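Local coordinates for fucolectin-related protein (PDB 2WMF) that probably hydrolyses host blood-group carbohydrate antigens as the catalytic module of a family 98 glycoside hydrolase from Streptococcus pneumoniae, at residues A[269-274]-A[483-488]; A[306-311]-A[517-522]; A[461-466]-A[527-532]; A[254-259]-A[437-442]. One frame throughout, in Å; residues are numbered along the deposited sequence.

The (beta/alpha)8 barrel and the two-sheet beta region that follows it meet at interactions 1, 2 and 4, whereas interaction 3 lies wholly within the beta region. Interaction 1 is central: its centre is about 11 Å from those of interactions 2 and 4 and about 12 Å from that of interaction 3, and it touches all three. Glu272 reaches Tyr519, Asn483 O receives Arg529, and Ser273 OG bonds His465 O, while His465 NE2 bonds Ala438 O. Along the chain, 254-259, 269-274 and 306-311 find their partners in the same order at 437-442, 483-488 and 517-522; interaction 3 opens after interaction 4 closes. Interactions 2 and 4 do not touch; interaction 1 links them where barrel meets beta region.

Interaction 1 (A[269-274]-A[483-488]); sequences SEPESM and NYRTDK
Glu272 fits against Tyr484, Thr486 and Lys488, and its carboxylate is the densest point of this contact. Its chain turns at chi2 (88°), bringing the carboxylate round to the backbone of the 483-488 loop. OE1 takes two donors from opposite faces of the carboxylate plane: Lys488 NZ at 2.9 Å from Glu272 OE1, a salt bridge, and Thr486 N at 3.1 Å from the same oxygen. OE2 uses its syn lone pair for Thr486 OG1, 2.7 Å away, and also bonds Tyr519, so both oxygens of this buried acid are doubly held, which would probably stabilise its negative charge. Lys488 NZ also meets Thr486 O at 2.8 Å, Thr486 OG1 and a water, so four acceptors share its three hydrogens.

The loop comes from the beta region after strand 477-482, and Glu272 opens helix 272-283, which lies between the seventh and eighth strands of the (beta/alpha)8 barrel; Pro271 stands at its N-cap position. Near that helix start, Ser273 N donates to Tyr484 O at 3.0 Å, while Ser273 OG bonds His465 O. Glu272 CB lies at the edge of the Tyr484 ring, 3.7 Å from CD2, with the carboxylate and ring planes 67° apart.

Packing is looser at the two flanks. Pro271 CB runs alongside the partly exposed Arg485, 3.8 Å from its CD, and at the other end the water on Lys488 NZ bridges to Ser269 O.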
loop_
_atom_site.group_PDB
_atom_site.type_symbol
_atom_site.label_atom_id
_atom_site.label_comp_id
_atom_site.label_asym_id
_atom_site.label_seq_id
_atom_site.Cartn_x
_atom_site.Cartn_y
_atom_site.Cartn_z
ATOM N N SER A 269 -10.770 8.720 -8.647
ATOM C CA SER A 269 -11.733 7.724 -9.042
ATOM C C SER A 269 -11.392 6.250 -8.727
ATOM O O SER A 269 -12.215 5.368 -8.921
ATOM C CB SER A 269 -12.089 7.892 -10.522
ATOM O OG SER A 269 -12.694 9.166 -10.762
ATOM N N GLU A 270 -10.196 5.974 -8.215
ATOM C CA GLU A 270 -9.903 4.601 -7.752
ATOM C C GLU A 270 -10.793 4.332 -6.518
ATOM O O GLU A 270 -10.754 5.126 -5.556
ATOM C CB GLU A 270 -8.441 4.439 -7.367
ATOM C CG GLU A 270 -8.165 3.031 -6.838
ATOM C CD GLU A 270 -6.723 2.640 -6.603
ATOM O OE1 GLU A 270 -5.816 3.284 -7.142
ATOM O OE2 GLU A 270 -6.540 1.602 -5.866
ATOM N N PRO A 271 -11.592 3.257 -6.534
ATOM C CA PRO A 271 -12.475 3.000 -5.383
ATOM C C PRO A 271 -11.723 3.041 -4.039
ATOM O O PRO A 271 -10.603 2.523 -3.902
ATOM C CB PRO A 271 -13.046 1.627 -5.684
ATOM C CG PRO A 271 -13.055 1.576 -7.158
ATOM C CD PRO A 271 -11.793 2.253 -7.595
ATOM N N GLU A 272 -12.357 3.686 -3.070
ATOM C CA GLU A 272 -11.767 3.852 -1.714
ATOM C C GLU A 272 -11.331 2.525 -1.101
ATOM O O GLU A 272 -10.213 2.388 -0.596
ATOM C CB GLU A 272 -12.751 4.572 -0.782
ATOM C CG GLU A 272 -12.986 6.058 -1.154
ATOM C CD GLU A 272 -14.071 6.366 -2.147
ATOM O OE1 GLU A 272 -14.489 5.466 -2.951
ATOM O OE2 GLU A 272 -14.525 7.555 -2.110
ATOM N N SER A 273 -12.207 1.544 -1.142
ATOM C CA SER A 273 -11.870 0.226 -0.570
ATOM C C SER A 273 -10.756 -0.460 -1.357
ATOM O O SER A 273 -10.011 -1.294 -0.821
ATOM C CB SER A 273 -13.093 -0.670 -0.541
ATOM O OG SER A 273 -13.625 -0.743 -1.839
ATOM N N MET A 274 -10.611 -0.115 -2.632
ATOM C CA MET A 274 -9.528 -0.712 -3.410
ATOM C C MET A 274 -8.142 -0.183 -2.969
ATOM O O MET A 274 -7.137 -0.903 -3.067
ATOM C CB MET A 274 -9.721 -0.513 -4.914
ATOM C CG MET A 274 -8.616 -1.117 -5.796
ATOM S SD MET A 274 -9.044 -0.909 -7.564
ATOM C CE MET A 274 -7.419 -1.197 -8.272
ATOM N N ASN A 483 -16.673 -2.455 2.051
ATOM C CA ASN A 483 -16.840 -2.240 0.630
ATOM C C ASN A 483 -16.972 -0.764 0.242
ATOM O O ASN A 483 -17.538 -0.443 -0.808
ATOM C CB ASN A 483 -18.054 -3.061 0.130
ATOM C CG ASN A 483 -19.380 -2.501 0.621
ATOM O OD1 ASN A 483 -19.426 -1.543 1.413
ATOM N ND2 ASN A 483 -20.458 -3.092 0.153
ATOM N N TYR A 484 -16.410 0.137 1.043
ATOM C CA TYR A 484 -16.704 1.579 0.890
ATOM C C TYR A 484 -16.307 2.053 -0.520
ATOM O O TYR A 484 -15.145 1.883 -0.942
ATOM C CB TYR A 484 -15.943 2.423 1.925
ATOM C CG TYR A 484 -16.440 3.882 1.970
ATOM C CD1 TYR A 484 -17.731 4.187 2.365
ATOM C CD2 TYR A 484 -15.623 4.924 1.580
ATOM C CE1 TYR A 484 -18.198 5.459 2.350
ATOM C CE2 TYR A 484 -16.085 6.246 1.586
ATOM C CZ TYR A 484 -17.369 6.511 2.007
ATOM O OH TYR A 484 -17.864 7.805 2.003
ATOM N N ARG A 485 -17.270 2.584 -1.276
ATOM C CA ARG A 485 -16.982 3.171 -2.566
ATOM C C ARG A 485 -18.028 4.244 -2.791
ATOM O O ARG A 485 -19.202 3.919 -2.921
ATOM C CB ARG A 485 -17.030 2.134 -3.698
ATOM C CG ARG A 485 -16.652 2.736 -5.067
ATOM C CD ARG A 485 -16.806 1.768 -6.211
ATOM N NE ARG A 485 -18.212 1.602 -6.565
ATOM C CZ ARG A 485 -18.830 0.448 -6.743
ATOM N NH1 ARG A 485 -18.166 -0.706 -6.686
ATOM N NH2 ARG A 485 -20.145 0.447 -7.016
ATOM N N THR A 486 -17.591 5.489 -2.887
ATOM C CA THR A 486 -18.518 6.596 -3.182
ATOM C C THR A 486 -18.823 6.606 -4.690
ATOM O O THR A 486 -17.972 6.211 -5.497
ATOM C CB THR A 486 -17.937 7.957 -2.742
ATOM O OG1 THR A 486 -16.745 8.251 -3.518
ATOM C CG2 THR A 486 -17.675 7.981 -1.253
ATOM N N ASP A 487 -20.006 7.096 -5.066
ATOM C CA ASP A 487 -20.357 7.299 -6.465
ATOM C C ASP A 487 -19.617 8.545 -6.996
ATOM O O ASP A 487 -19.762 9.653 -6.450
ATOM C CB ASP A 487 -21.875 7.490 -6.570
ATOM C CG ASP A 487 -22.357 7.720 -7.980
ATOM O OD1 ASP A 487 -21.576 7.467 -8.926
ATOM O OD2 ASP A 487 -23.537 8.128 -8.115
ATOM N N LYS A 488 -18.807 8.351 -8.047
ATOM C CA LYS A 488 -17.992 9.425 -8.615
ATOM C C LYS A 488 -18.718 10.153 -9.753
ATOM O O LYS A 488 -18.132 11.012 -10.417
ATOM C CB LYS A 488 -16.677 8.866 -9.170
ATOM C CG LYS A 488 -15.839 7.948 -8.183
ATOM C CD LYS A 488 -15.520 8.703 -6.907
ATOM C CE LYS A 488 -14.654 7.902 -5.945
ATOM N NZ LYS A 488 -15.200 6.569 -5.560
HETATM O O HOH W 1 -14.511 4.690 -7.606
#

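Interaction 2 (A[306-311]-A[517-522])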
loop_
_atom_site.group_PDB
_atom_site.type_symbol
_atom_site.label_atom_id
_atom_site.label_comp_id
_atom_site.label_asym_id
_atom_site.label_seq_id
_atom_site.Cartn_x
_atom_site.Cartn_y
_atom_site.Cartn_z
ATOM N N THR A 306 -10.466 13.657 3.368
ATOM C CA THR A 306 -11.377 13.053 2.408
ATOM C C THR A 306 -11.923 11.725 2.905
ATOM O O THR A 306 -11.320 11.073 3.803
ATOM C CB THR A 306 -10.644 12.801 1.073
ATOM O OG1 THR A 306 -9.628 11.806 1.296
ATOM C CG2 THR A 306 -10.061 14.079 0.448
ATOM N N PRO A 307 -13.061 11.253 2.312
ATOM C CA PRO A 307 -13.563 9.909 2.616
ATOM C C PRO A 307 -12.587 8.782 2.280
ATOM O O PRO A 307 -12.523 7.779 3.009
ATOM C CB PRO A 307 -14.853 9.824 1.796
ATOM C CG PRO A 307 -15.308 11.273 1.741
ATOM C CD PRO A 307 -14.040 12.051 1.544
ATOM N N ALA A 308 -11.788 8.956 1.231
ATOM C CA ALA A 308 -10.762 7.928 0.858
ATOM C C ALA A 308 -9.800 7.772 2.036
ATOM O O ALA A 308 -9.418 6.629 2.429
ATOM C CB ALA A 308 -10.010 8.316 -0.465
ATOM N N PHE A 309 -9.501 8.909 2.681
ATOM C CA PHE A 309 -8.639 8.878 3.883
ATOM C C PHE A 309 -9.377 8.271 5.083
ATOM O O PHE A 309 -8.921 7.268 5.671
ATOM C CB PHE A 309 -8.078 10.264 4.224
ATOM C CG PHE A 309 -7.033 10.251 5.322
ATOM C CD1 PHE A 309 -5.824 9.586 5.126
ATOM C CD2 PHE A 309 -7.271 10.867 6.565
ATOM C CE1 PHE A 309 -4.821 9.563 6.123
ATOM C CE2 PHE A 309 -6.280 10.830 7.587
ATOM C CZ PHE A 309 -5.056 10.193 7.336
ATOM N N THR A 310 -10.483 8.880 5.463
ATOM C CA THR A 310 -11.200 8.507 6.706
ATOM C C THR A 310 -11.903 7.148 6.739
ATOM O O THR A 310 -11.967 6.489 7.804
ATOM C CB THR A 310 -12.180 9.616 7.140
ATOM O OG1 THR A 310 -13.291 9.638 6.236
ATOM C CG2 THR A 310 -11.470 10.973 7.235
ATOM N N LYS A 311 -12.390 6.720 5.571
ATOM C CA LYS A 311 -13.157 5.535 5.408
ATOM C C LYS A 311 -12.514 4.480 4.505
ATOM O O LYS A 311 -13.111 3.416 4.308
ATOM C CB LYS A 311 -14.580 5.888 4.918
ATOM C CG LYS A 311 -15.441 6.467 6.046
ATOM C CD LYS A 311 -16.940 6.590 5.639
ATOM C CE LYS A 311 -17.949 6.737 6.821
ATOM N NZ LYS A 311 -19.441 6.691 6.431
ATOM N N LYS A 517 -15.939 20.642 -0.661
ATOM C CA LYS A 517 -17.316 21.046 -0.438
ATOM C C LYS A 517 -18.372 20.065 -0.911
ATOM O O LYS A 517 -19.581 20.222 -0.591
ATOM C CB LYS A 517 -17.545 22.385 -1.108
ATOM C CG LYS A 517 -16.635 23.503 -0.630
ATOM C CD LYS A 517 -17.075 23.994 0.743
ATOM C CE LYS A 517 -16.240 25.179 1.228
ATOM N NZ LYS A 517 -14.743 24.923 1.134
ATOM N N ASN A 518 -17.969 19.053 -1.679
ATOM C CA ASN A 518 -18.931 18.090 -2.236
ATOM C C ASN A 518 -18.515 16.712 -1.730
ATOM O O ASN A 518 -19.034 16.249 -0.708
ATOM C CB ASN A 518 -18.958 18.160 -3.753
ATOM C CG ASN A 518 -19.542 19.465 -4.262
ATOM O OD1 ASN A 518 -20.718 19.486 -4.647
ATOM N ND2 ASN A 518 -18.754 20.532 -4.252
ATOM N N TYR A 519 -17.591 16.076 -2.430
ATOM C CA TYR A 519 -17.129 14.738 -2.040
ATOM C C TYR A 519 -16.865 14.576 -0.544
ATOM O O TYR A 519 -17.374 13.629 0.085
ATOM C CB TYR A 519 -15.903 14.379 -2.891
ATOM C CG TYR A 519 -15.150 13.136 -2.448
ATOM C CD1 TYR A 519 -15.813 11.934 -2.296
ATOM C CD2 TYR A 519 -13.774 13.135 -2.343
ATOM C CE1 TYR A 519 -15.139 10.755 -1.924
ATOM C CE2 TYR A 519 -13.096 11.972 -1.969
ATOM C CZ TYR A 519 -13.772 10.782 -1.748
ATOM O OH TYR A 519 -13.100 9.618 -1.381
ATOM N N SER A 520 -16.132 15.519 0.070
ATOM C CA SER A 520 -15.713 15.310 1.452
ATOM C C SER A 520 -16.782 15.613 2.508
ATOM O O SER A 520 -16.635 15.223 3.666
ATOM C CB SER A 520 -14.463 16.127 1.771
ATOM O OG SER A 520 -13.393 15.664 0.986
ATOM N N ILE A 521 -17.843 16.327 2.139
ATOM C CA ILE A 521 -18.844 16.662 3.151
ATOM C C ILE A 521 -20.208 16.033 2.864
ATOM O O ILE A 521 -20.932 15.731 3.793
ATOM C CB ILE A 521 -18.872 18.183 3.516
ATOM C CG1 ILE A 521 -18.896 19.006 2.316
ATOM C CG2 ILE A 521 -17.581 18.657 4.329
ATOM C CD1 ILE A 521 -18.965 20.488 2.626
ATOM N N ASN A 522 -20.559 15.854 1.591
ATOM C CA ASN A 522 -21.739 15.084 1.186
ATOM C C ASN A 522 -21.357 13.974 0.196
ATOM O O ASN A 522 -21.837 13.918 -0.945
ATOM C CB ASN A 522 -22.799 15.987 0.595
ATOM C CG ASN A 522 -23.493 16.794 1.666
ATOM O OD1 ASN A 522 -24.239 16.252 2.503
ATOM N ND2 ASN A 522 -23.228 18.042 1.678
#
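Pro307 packs over a face of the Tyr519 ring. The proline opens helix 307-322, which comes after the last strand of the (beta/alpha)8 barrel, beyond helix 295-298; the tyrosine's loop follows helix 506-517 in the C-terminal beta region, so the pair joins the two. Leaving the backbone with CG anti to N (chi1 170°), the side chain runs from CB toward the start of helix 307-322. Along one edge of the ring, CD1 and CE1 meet the proline CG, with Tyr519 CE1 3.7 Å from Pro307 CG. Along the other, CD2 and CE2 approach CD of the same proline, and CE2 also meets Thr306 CB obliquely at 4.0 Å. CZ has the shortest carbon contact, 3.5 Å to Pro307 CD. That CD sits over one ring face, 3.7 Å from the centroid of the Tyr519 ring and 17° off its normal, which meets the geometry of a CH-pi contact. At the tip, OH comes within 3.5 Å of Ala308 CB and is hydrogen-bonded to Glu272, linking the helix starts at 272 and 307.

Two further contacts flank the proline. Thr306, at the N-cap position, accepts from Phe309 N through OG1 in a capping bond, and the same OG1 bonds Tyr297 O. Ser520 follows the tyrosine along the loop and packs beside Thr306 and Pro307, its OG lying 3.7 Å from Thr306 CG2.

Interaction 3 (A[461-466]-A[527-532]); sequences DLTPHT and DFRTTT
Asp461 and Thr532 are joined by two backbone hydrogen bonds: Asp461 N donates to Thr532 O at 3.0 Å, and Thr532 N returns to Asp461 O at 3.2 Å, both in the carbonyl plane. Beside this antiparallel hydrogen-bonded pair, Thr531 CA sends a C-H toward Asp461 O, 3.4 Å away.

Side-chain hydrogen bonds take over where strand 457-462 ends. Arg529 bends at chi3 (-57°), which turns its guanidinium toward the 463-465 loop. NE donates to Thr463 OG1 at 2.9 Å, with the acceptor tilted 27° from the guanidinium plane, and NH1 donates to Pro464 O, also at 2.9 Å. NH1 has a further partner in Asn483 O. These bonds tie strand 529-536 to the loop that leaves its neighbour 457-462, in a six-stranded antiparallel sheet, and crosses to the second sheet, where strand 467-472 begins. In that loop His465 NE2 bonds Ala438 O and its ND1 bonds Arg485, while on the strand Asp461 OD1 is hydrogen-bonded to Gln445.

Water bridges fill two positions between the strands. One water donates hydrogen bonds to Asp461 OD2 and Thr530 O and accepts from Thr532 OG1; another accepts from Thr463 N, donates to Thr530 O and meets Thr531 OG1 at 2.6 Å.

Van der Waals contacts are sparse: Leu462 CD2 reaches Thr531 CG2 at 4.2 Å, and the methyl CG2 of Thr466 lies 3.7 Å from the hydroxyl OG1 of Thr531.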
loop_
_atom_site.group_PDB
_atom_site.type_symbol
_atom_site.label_atom_id
_atom_site.label_comp_id
_atom_site.label_asym_id
_atom_site.label_seq_id
_atom_site.Cartn_x
_atom_site.Cartn_y
_atom_site.Cartn_z
ATOM N N ASP A 461 -20.044 -14.113 -0.882
ATOM C CA ASP A 461 -20.367 -13.553 -2.185
ATOM C C ASP A 461 -20.067 -12.079 -2.052
ATOM O O ASP A 461 -20.630 -11.392 -1.180
ATOM C CB ASP A 461 -21.822 -13.835 -2.574
ATOM C CG ASP A 461 -22.177 -13.367 -3.973
ATOM O OD1 ASP A 461 -21.298 -13.152 -4.803
ATOM O OD2 ASP A 461 -23.405 -13.231 -4.233
ATOM N N LEU A 462 -19.154 -11.621 -2.934
ATOM C CA LEU A 462 -18.522 -10.319 -2.812
ATOM C C LEU A 462 -18.703 -9.502 -4.097
ATOM O O LEU A 462 -18.332 -9.947 -5.156
ATOM C CB LEU A 462 -17.021 -10.451 -2.629
ATOM C CG LEU A 462 -16.526 -11.360 -1.516
ATOM C CD1 LEU A 462 -15.175 -12.035 -1.868
ATOM C CD2 LEU A 462 -16.507 -10.539 -0.236
ATOM N N THR A 463 -19.249 -8.310 -3.972
ATOM C CA THR A 463 -19.278 -7.399 -5.095
ATOM C C THR A 463 -17.898 -6.798 -5.291
ATOM O O THR A 463 -17.050 -6.850 -4.380
ATOM C CB THR A 463 -20.318 -6.266 -4.930
ATOM O OG1 THR A 463 -19.891 -5.331 -3.919
ATOM C CG2 THR A 463 -21.732 -6.791 -4.618
ATOM N N PRO A 464 -17.649 -6.202 -6.470
ATOM C CA PRO A 464 -16.392 -5.513 -6.618
ATOM C C PRO A 464 -16.088 -4.488 -5.522
ATOM O O PRO A 464 -16.985 -3.855 -4.987
ATOM C CB PRO A 464 -16.505 -4.849 -7.997
ATOM C CG PRO A 464 -17.436 -5.773 -8.789
ATOM C CD PRO A 464 -18.439 -6.230 -7.739
ATOM N N HIS A 465 -14.802 -4.340 -5.219
ATOM C CA HIS A 465 -14.323 -3.341 -4.244
ATOM C C HIS A 465 -14.883 -3.670 -2.843
ATOM O O HIS A 465 -15.332 -2.792 -2.081
ATOM C CB HIS A 465 -14.620 -1.918 -4.707
ATOM C CG HIS A 465 -14.315 -1.738 -6.155
ATOM N ND1 HIS A 465 -15.247 -1.275 -7.063
ATOM C CD2 HIS A 465 -13.199 -2.031 -6.859
ATOM C CE1 HIS A 465 -14.694 -1.266 -8.266
ATOM N NE2 HIS A 465 -13.460 -1.740 -8.176
ATOM N N THR A 466 -14.841 -4.969 -2.547
ATOM C CA THR A 466 -15.167 -5.508 -1.223
ATOM C C THR A 466 -13.988 -6.341 -0.739
ATOM O O THR A 466 -13.515 -7.211 -1.470
ATOM C CB THR A 466 -16.450 -6.418 -1.230
ATOM O OG1 THR A 466 -17.525 -5.684 -1.809
ATOM C CG2 THR A 466 -16.847 -6.803 0.209
ATOM N N ASP A 527 -25.718 4.278 -1.806
ATOM C CA ASP A 527 -26.043 3.105 -2.623
ATOM C C ASP A 527 -25.376 1.905 -1.914
ATOM O O ASP A 527 -24.155 1.819 -1.881
ATOM C CB ASP A 527 -25.479 3.192 -4.035
ATOM C CG ASP A 527 -26.014 4.369 -4.869
ATOM O OD1 ASP A 527 -27.179 4.685 -4.825
ATOM O OD2 ASP A 527 -25.235 4.924 -5.666
ATOM N N PHE A 528 -26.172 1.011 -1.358
ATOM C CA PHE A 528 -25.642 -0.167 -0.660
ATOM C C PHE A 528 -25.470 -1.323 -1.659
ATOM O O PHE A 528 -26.199 -1.446 -2.642
ATOM C CB PHE A 528 -26.541 -0.627 0.475
ATOM C CG PHE A 528 -26.684 0.357 1.622
ATOM C CD1 PHE A 528 -25.948 1.531 1.709
ATOM C CD2 PHE A 528 -27.545 0.027 2.693
ATOM C CE1 PHE A 528 -26.125 2.415 2.784
ATOM C CE2 PHE A 528 -27.687 0.887 3.785
ATOM C CZ PHE A 528 -26.964 2.074 3.844
ATOM N N ARG A 529 -24.529 -2.217 -1.350
ATOM C CA ARG A 529 -24.245 -3.424 -2.130
ATOM C C ARG A 529 -24.227 -4.576 -1.106
ATOM O O ARG A 529 -23.868 -4.378 0.044
ATOM C CB ARG A 529 -22.857 -3.336 -2.836
ATOM C CG ARG A 529 -22.670 -2.050 -3.575
ATOM C CD ARG A 529 -21.509 -2.088 -4.544
ATOM N NE ARG A 529 -20.170 -2.415 -4.052
ATOM C CZ ARG A 529 -19.377 -1.594 -3.346
ATOM N NH1 ARG A 529 -18.137 -1.964 -3.082
ATOM N NH2 ARG A 529 -19.813 -0.430 -2.857
ATOM N N THR A 530 -24.540 -5.778 -1.562
ATOM C CA THR A 530 -24.748 -6.904 -0.664
ATOM C C THR A 530 -23.547 -7.880 -0.620
ATOM O O THR A 530 -23.044 -8.343 -1.667
ATOM C CB THR A 530 -25.981 -7.714 -1.092
ATOM O OG1 THR A 530 -27.118 -6.833 -1.095
ATOM C CG2 THR A 530 -26.225 -8.855 -0.085
ATOM N N THR A 531 -23.096 -8.184 0.595
ATOM C CA THR A 531 -22.116 -9.204 0.885
ATOM C C THR A 531 -22.880 -10.270 1.643
ATOM O O THR A 531 -23.544 -9.969 2.619
ATOM C CB THR A 531 -20.978 -8.680 1.789
ATOM O OG1 THR A 531 -20.332 -7.575 1.161
ATOM C CG2 THR A 531 -19.969 -9.796 2.069
ATOM N N THR A 532 -22.815 -11.507 1.142
ATOM C CA THR A 532 -23.552 -12.616 1.767
ATOM C C THR A 532 -22.509 -13.537 2.402
ATOM O O THR A 532 -21.567 -14.016 1.715
ATOM C CB THR A 532 -24.379 -13.384 0.738
ATOM O OG1 THR A 532 -25.259 -12.474 0.059
ATOM C CG2 THR A 532 -25.169 -14.521 1.431
HETATM O O HOH W 2 -24.131 -11.220 -2.007
HETATM O O HOH W 3 -20.292 -7.453 -1.428
#

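Interaction 4 (A[254-259]-A[437-442])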
loop_
_atom_site.group_PDB
_atom_site.type_symbol
_atom_site.label_atom_id
_atom_site.label_comp_id
_atom_site.label_asym_id
_atom_site.label_seq_id
_atom_site.Cartn_x
_atom_site.Cartn_y
_atom_site.Cartn_z
ATOM N N ASN A 254 -15.087 7.277 -14.457
ATOM C CA ASN A 254 -16.050 6.836 -13.443
ATOM C C ASN A 254 -16.005 5.322 -13.282
ATOM O O ASN A 254 -15.685 4.590 -14.236
ATOM C CB ASN A 254 -17.452 7.299 -13.834
ATOM C CG ASN A 254 -18.431 7.288 -12.681
ATOM O OD1 ASN A 254 -18.066 7.002 -11.537
ATOM N ND2 ASN A 254 -19.691 7.581 -12.983
ATOM N N THR A 255 -16.355 4.807 -12.112
ATOM C CA THR A 255 -16.252 3.363 -11.889
ATOM C C THR A 255 -17.025 2.589 -12.983
ATOM O O THR A 255 -18.212 2.854 -13.223
ATOM C CB THR A 255 -16.801 2.969 -10.496
ATOM O OG1 THR A 255 -16.485 4.015 -9.581
ATOM C CG2 THR A 255 -16.199 1.634 -10.020
ATOM N N PHE A 256 -16.316 1.617 -13.579
ATOM C CA PHE A 256 -16.817 0.728 -14.633
ATOM C C PHE A 256 -17.054 1.370 -16.021
ATOM O O PHE A 256 -17.434 0.684 -16.977
ATOM C CB PHE A 256 -18.080 0.006 -14.200
ATOM C CG PHE A 256 -18.014 -0.591 -12.798
ATOM C CD1 PHE A 256 -17.001 -1.500 -12.497
ATOM C CD2 PHE A 256 -18.983 -0.318 -11.853
ATOM C CE1 PHE A 256 -16.904 -2.049 -11.245
ATOM C CE2 PHE A 256 -18.921 -0.908 -10.595
ATOM C CZ PHE A 256 -17.878 -1.786 -10.291
ATOM N N GLU A 257 -16.831 2.662 -16.122
ATOM C CA GLU A 257 -17.152 3.431 -17.340
ATOM C C GLU A 257 -16.093 3.236 -18.412
ATOM O O GLU A 257 -14.889 3.151 -18.140
ATOM C CB GLU A 257 -17.296 4.911 -16.981
ATOM C CG GLU A 257 -17.610 5.868 -18.128
ATOM C CD GLU A 257 -17.694 7.289 -17.610
ATOM O OE1 GLU A 257 -16.685 7.838 -17.075
ATOM O OE2 GLU A 257 -18.781 7.860 -17.749
ATOM N N THR A 258 -16.550 3.165 -19.663
ATOM C CA THR A 258 -15.660 3.162 -20.839
ATOM C C THR A 258 -16.059 4.319 -21.777
ATOM O O THR A 258 -17.170 4.864 -21.694
ATOM C CB THR A 258 -15.700 1.851 -21.624
ATOM O OG1 THR A 258 -17.010 1.695 -22.193
ATOM C CG2 THR A 258 -15.373 0.643 -20.745
ATOM N N GLY A 259 -15.100 4.704 -22.602
ATOM C CA GLY A 259 -15.335 5.692 -23.645
ATOM C C GLY A 259 -15.322 7.154 -23.272
ATOM O O GLY A 259 -15.667 8.015 -24.096
ATOM N N ASN A 437 -11.638 -7.988 -9.128
ATOM C CA ASN A 437 -12.016 -7.189 -10.307
ATOM C C ASN A 437 -11.854 -5.674 -10.082
ATOM O O ASN A 437 -12.615 -5.056 -9.326
ATOM C CB ASN A 437 -13.467 -7.507 -10.675
ATOM C CG ASN A 437 -13.653 -8.894 -11.242
ATOM O OD1 ASN A 437 -12.754 -9.463 -11.865
ATOM N ND2 ASN A 437 -14.854 -9.467 -11.007
ATOM N N ALA A 438 -10.838 -5.082 -10.736
ATOM C CA ALA A 438 -10.532 -3.658 -10.502
ATOM C C ALA A 438 -11.594 -2.742 -11.094
ATOM O O ALA A 438 -11.980 -1.727 -10.475
ATOM C CB ALA A 438 -9.121 -3.266 -11.058
ATOM N N ASN A 439 -12.037 -3.047 -12.329
ATOM C CA ASN A 439 -12.944 -2.090 -13.004
ATOM C C ASN A 439 -13.975 -2.768 -13.922
ATOM O O ASN A 439 -14.396 -2.184 -14.921
ATOM C CB ASN A 439 -12.138 -1.074 -13.793
ATOM C CG ASN A 439 -12.902 0.262 -14.020
ATOM O OD1 ASN A 439 -13.778 0.676 -13.213
ATOM N ND2 ASN A 439 -12.552 0.964 -15.123
ATOM N N ILE A 440 -14.398 -3.961 -13.513
ATOM C CA ILE A 440 -15.430 -4.764 -14.155
ATOM C C ILE A 440 -16.437 -5.126 -13.065
ATOM O O ILE A 440 -16.031 -5.606 -12.016
ATOM C CB ILE A 440 -14.819 -6.006 -14.774
ATOM C CG1 ILE A 440 -14.045 -5.612 -16.023
ATOM C CG2 ILE A 440 -15.926 -7.034 -15.030
ATOM C CD1 ILE A 440 -14.879 -5.421 -17.239
ATOM N N ASN A 441 -17.724 -4.934 -13.315
ATOM C CA ASN A 441 -18.724 -5.046 -12.308
ATOM C C ASN A 441 -19.309 -6.452 -12.210
ATOM O O ASN A 441 -20.432 -6.713 -12.651
ATOM C CB ASN A 441 -19.836 -3.981 -12.533
ATOM C CG ASN A 441 -20.786 -3.896 -11.357
ATOM O OD1 ASN A 441 -20.508 -4.444 -10.278
ATOM N ND2 ASN A 441 -21.891 -3.182 -11.546
ATOM N N LYS A 442 -18.533 -7.367 -11.616
ATOM C CA LYS A 442 -18.888 -8.780 -11.513
ATOM C C LYS A 442 -18.519 -9.312 -10.133
ATOM O O LYS A 442 -17.447 -9.025 -9.629
ATOM C CB LYS A 442 -18.219 -9.637 -12.606
ATOM C CG LYS A 442 -18.712 -9.312 -14.027
ATOM C CD LYS A 442 -20.134 -9.826 -14.341
ATOM C CE LYS A 442 -20.735 -9.104 -15.538
ATOM N NZ LYS A 442 -22.158 -9.562 -15.778
HETATM O O HOH W 4 -13.525 3.705 -15.865
HETATM O O HOH W 5 -16.480 -2.047 -17.097
#
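Residues Asn254 to Glu257 form a type II beta turn, closed by a bond from Glu257 N to Asn254 O, and its third residue, Phe256 (phi 71°), comes closest to the other segment, its CA 5.1 Å from that of Asn439. Asn439 answers with its amide: OD1 accepts a hydrogen bond from Phe256 N at 2.7 Å, the donor tilted out of the carbonyl plane. The extended Asn439 side chain reaches the turn, and ND2 donates to a water that in turn donates to Asn254 O and Glu257 O. A second water spans Phe256 O and Asn439 O.

The Phe256 ring is sandwiched. Asn441 CB lies over the centre of one face, 3.5 Å from the centroid of the Phe256 ring and 3° off its normal, a CH-pi contact. The Asn441 amide is stacked on the same face, only 6° from parallel, with its CG 3.6 Å from Phe256 CE2. The methyl of Thr255 covers the opposite face, its CG2 3.6 Å above the plane, while the backbone carbonyl carbon of Asn439 meets the ring edge in plane.

This surface contact joins two loops: 254-259 runs between helices 245-249 and 272-283 of the barrel, and 437-442 connects strands 430-434 and 444-449, which belong to the two different sheets of the beta region.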